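Local coordinates for cellulosomal scaffoldin (Bacteroides cellulosolvens, PDB 2XBT), which is a cellulosome scaffold protein whose family 3b carbohydrate-binding module, the part in this structure, probably binds cellulose, at residues A[40-50]-A[144-152]. Sequence-based numbering, arbitrary orientation.
Sequences YDLSKITIRYF and KLVAVYYNG. With NO3 (nitrate ion), chain B.
Tyr150 lies clamped between Tyr40 and Lys44 at the end of the antiparallel pairing of 45-48 with 147-150. With CG anti to the backbone N (chi1 -168°), its ring reaches across to the turn at 41-44. The edge of Tyr40 meets one face in a T-shaped stack, centroids 5.2 Å apart. Lys44 CB sits over the opposite face, toward the rim, 4.1 Å from the ring centroid, as a CH-pi contact. Ile45 CD1 abuts the ring edge, 3.5 Å from Tyr150 CD1. The Tyr150 hydroxyl accepts a nearly straight bond from Asp41 N (3.0 Å, 163°). Replacing Tyr150 with alanine would remove the ring and hydroxyl, and is likely to leave Asp41 N without this acceptor and a gap between Tyr40 and Lys44. Further along this face, Ile47 CG2 packs on Val146 CG1 at 3.5 Å. Strand 22-34 covers Ile45, so this is the tight, core-facing side of the sheet.

The other face is more open at Arg48 and Tyr149, which are partly exposed. Thr46 OG1 touches Tyr149 CB, and one water bridges that hydroxyl, Lys44 O and Gly152 N. The extended Arg48 chain crosses the Tyr149 ring at about a right angle, CD 3.6 Å from Tyr149 CE2. Its guanidinium is too far for more than a weak cation-pi attraction. Arg48 NE pairs with Glu90, while NH1 and NH2 hold a nitrate, probably from the crystallisation liquor, by two weak bonds.

Between the faces, Thr46 with Tyr149 and Arg48 with Ala147 form hydrogen-bonded pairs, joining the middle strand 45-51 to its neighbour 147-150 in one sheet of the CBM3 beta-sandwich. The chemistry implies an inner face of aliphatic packing, ended by a tyrosine held on both ring faces and by its hydroxyl, and an outer face that carries a charged, partly exposed arginine.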
# COMPACT_ATOMS: atom_id res chain seq x y z
N TYR A 40 3.72 -11.14 13.36
CA TYR A 40 3.22 -9.77 13.35
C TYR A 40 1.69 -9.76 13.27
O TYR A 40 1.09 -10.53 12.52
CB TYR A 40 3.82 -9.02 12.15
CG TYR A 40 5.30 -8.75 12.27
CD1 TYR A 40 5.76 -7.65 12.98
CD2 TYR A 40 6.24 -9.58 11.69
CE1 TYR A 40 7.12 -7.38 13.10
CE2 TYR A 40 7.59 -9.33 11.81
CZ TYR A 40 8.03 -8.22 12.52
OH TYR A 40 9.37 -7.97 12.62
N ASP A 41 1.07 -8.88 14.05
CA ASP A 41 -0.38 -8.73 14.09
C ASP A 41 -0.81 -7.77 12.98
O ASP A 41 -0.46 -6.59 13.01
CB ASP A 41 -0.77 -8.13 15.45
CG ASP A 41 -2.27 -8.05 15.65
OD1 ASP A 41 -3.03 -8.23 14.67
OD2 ASP A 41 -2.69 -7.80 16.80
N LEU A 42 -1.58 -8.28 12.02
CA LEU A 42 -1.97 -7.46 10.88
C LEU A 42 -2.79 -6.24 11.27
O LEU A 42 -2.81 -5.25 10.54
CB LEU A 42 -2.71 -8.27 9.82
CG LEU A 42 -1.86 -9.28 9.06
CD1 LEU A 42 -2.75 -10.04 8.10
CD2 LEU A 42 -0.74 -8.56 8.32
N SER A 43 -3.47 -6.30 12.41
CA SER A 43 -4.29 -5.17 12.85
C SER A 43 -3.43 -3.95 13.19
O SER A 43 -3.94 -2.83 13.34
CB SER A 43 -5.16 -5.54 14.05
OG SER A 43 -4.39 -5.65 15.23
N LYS A 44 -2.12 -4.17 13.31
CA LYS A 44 -1.20 -3.08 13.62
C LYS A 44 -0.46 -2.55 12.41
O LYS A 44 0.38 -1.68 12.53
CB LYS A 44 -0.19 -3.51 14.69
CG LYS A 44 -0.84 -3.83 16.01
CD LYS A 44 0.22 -4.23 17.03
CE LYS A 44 -0.39 -4.32 18.41
NZ LYS A 44 -1.54 -5.24 18.39
N ILE A 45 -0.77 -3.09 11.23
CA ILE A 45 -0.12 -2.65 10.01
C ILE A 45 -0.95 -1.57 9.31
O ILE A 45 -2.16 -1.68 9.18
CB ILE A 45 0.02 -3.83 9.02
CG1 ILE A 45 1.07 -4.85 9.51
CG2 ILE A 45 0.35 -3.32 7.62
CD1 ILE A 45 2.51 -4.42 9.29
N THR A 46 -0.28 -0.51 8.87
CA THR A 46 -0.89 0.45 7.95
C THR A 46 0.03 0.63 6.75
O THR A 46 1.26 0.47 6.85
CB THR A 46 -1.16 1.82 8.61
OG1 THR A 46 0.03 2.28 9.26
CG2 THR A 46 -2.23 1.67 9.65
N ILE A 47 -0.58 0.92 5.60
CA ILE A 47 0.18 1.15 4.39
C ILE A 47 -0.25 2.48 3.82
O ILE A 47 -1.44 2.80 3.82
CB ILE A 47 -0.11 0.05 3.38
CG1 ILE A 47 0.36 -1.29 3.96
CG2 ILE A 47 0.63 0.33 2.05
CD1 ILE A 47 -0.10 -2.49 3.15
N ARG A 48 0.71 3.29 3.37
CA ARG A 48 0.34 4.58 2.78
C ARG A 48 0.85 4.67 1.36
O ARG A 48 2.01 4.39 1.07
CB ARG A 48 0.89 5.75 3.59
CG ARG A 48 0.34 5.80 5.01
CD ARG A 48 0.94 6.97 5.79
NE ARG A 48 0.23 7.12 7.05
CZ ARG A 48 0.34 8.16 7.87
NH1 ARG A 48 1.13 9.19 7.58
NH2 ARG A 48 -0.37 8.18 8.99
N TYR A 49 -0.06 5.08 0.47
CA TYR A 49 0.23 5.31 -0.93
C TYR A 49 -0.01 6.79 -1.11
O TYR A 49 -1.12 7.27 -0.89
CB TYR A 49 -0.75 4.53 -1.79
CG TYR A 49 -0.48 4.58 -3.28
CD1 TYR A 49 0.20 3.55 -3.92
CD2 TYR A 49 -0.92 5.66 -4.05
CE1 TYR A 49 0.45 3.59 -5.29
CE2 TYR A 49 -0.68 5.70 -5.42
CZ TYR A 49 0.00 4.67 -6.03
OH TYR A 49 0.25 4.68 -7.40
N PHE A 50 1.04 7.50 -1.51
CA PHE A 50 1.01 8.97 -1.54
C PHE A 50 0.72 9.45 -2.95
O PHE A 50 1.24 8.90 -3.92
CB PHE A 50 2.35 9.52 -1.09
CG PHE A 50 2.75 9.04 0.28
CD1 PHE A 50 2.32 9.72 1.41
CD2 PHE A 50 3.56 7.93 0.43
CE1 PHE A 50 2.68 9.30 2.69
CE2 PHE A 50 3.93 7.48 1.72
CZ PHE A 50 3.49 8.19 2.84
N LYS A 144 9.69 1.21 -3.38
CA LYS A 144 10.08 1.87 -2.13
C LYS A 144 9.33 3.16 -1.84
O LYS A 144 9.51 3.75 -0.77
CB LYS A 144 11.58 2.14 -2.12
CG LYS A 144 12.45 0.90 -2.12
CD LYS A 144 12.37 0.15 -0.80
CE LYS A 144 13.76 -0.21 -0.29
NZ LYS A 144 13.69 -1.14 0.89
N LEU A 145 8.48 3.60 -2.77
CA LEU A 145 7.75 4.86 -2.59
C LEU A 145 6.41 4.64 -1.88
O LEU A 145 5.63 5.59 -1.70
CB LEU A 145 7.55 5.55 -3.95
CG LEU A 145 8.81 5.79 -4.78
CD1 LEU A 145 8.44 6.22 -6.19
CD2 LEU A 145 9.69 6.84 -4.12
N VAL A 146 6.14 3.40 -1.48
CA VAL A 146 4.96 3.10 -0.66
C VAL A 146 5.48 2.78 0.73
O VAL A 146 6.46 2.04 0.86
CB VAL A 146 4.21 1.86 -1.19
CG1 VAL A 146 3.11 1.44 -0.20
CG2 VAL A 146 3.61 2.16 -2.57
N ALA A 147 4.85 3.34 1.75
CA ALA A 147 5.36 3.16 3.12
C ALA A 147 4.51 2.19 3.91
O ALA A 147 3.28 2.20 3.80
CB ALA A 147 5.44 4.48 3.85
N VAL A 148 5.17 1.38 4.75
CA VAL A 148 4.48 0.46 5.64
C VAL A 148 4.87 0.78 7.09
O VAL A 148 6.04 1.01 7.39
CB VAL A 148 4.89 -0.96 5.36
CG1 VAL A 148 4.06 -1.93 6.24
CG2 VAL A 148 4.74 -1.29 3.87
N TYR A 149 3.88 0.79 7.97
CA TYR A 149 4.10 1.10 9.38
C TYR A 149 3.61 -0.05 10.25
O TYR A 149 2.63 -0.70 9.92
CB TYR A 149 3.37 2.37 9.77
CG TYR A 149 3.75 3.55 8.91
CD1 TYR A 149 4.62 4.52 9.38
CD2 TYR A 149 3.25 3.67 7.62
CE1 TYR A 149 4.97 5.60 8.59
CE2 TYR A 149 3.60 4.74 6.83
CZ TYR A 149 4.46 5.70 7.31
OH TYR A 149 4.79 6.76 6.51
N TYR A 150 4.28 -0.26 11.38
CA TYR A 150 3.81 -1.23 12.35
C TYR A 150 3.63 -0.50 13.67
O TYR A 150 4.59 0.04 14.22
CB TYR A 150 4.79 -2.38 12.48
CG TYR A 150 4.21 -3.54 13.25
CD1 TYR A 150 3.30 -4.40 12.65
CD2 TYR A 150 4.56 -3.76 14.57
CE1 TYR A 150 2.77 -5.46 13.35
CE2 TYR A 150 4.03 -4.82 15.28
CZ TYR A 150 3.14 -5.66 14.67
OH TYR A 150 2.60 -6.72 15.38
N ASN A 151 2.40 -0.45 14.15
CA ASN A 151 2.08 0.40 15.29
C ASN A 151 2.50 1.85 15.10
O ASN A 151 2.90 2.52 16.06
CB ASN A 151 2.72 -0.15 16.55
CG ASN A 151 1.72 -0.78 17.47
OD1 ASN A 151 0.54 -0.90 17.12
ND2 ASN A 151 2.17 -1.19 18.64
N GLY A 152 2.45 2.33 13.86
CA GLY A 152 2.78 3.72 13.60
C GLY A 152 4.26 3.98 13.36
O GLY A 152 4.64 5.11 13.04
N NO3 B . 0.85 10.70 10.91
O1 NO3 B . 1.17 9.95 12.04
O2 NO3 B . -0.50 10.97 10.61
O3 NO3 B . 1.87 11.19 10.08
O HOH W 1 0.60 1.06 11.79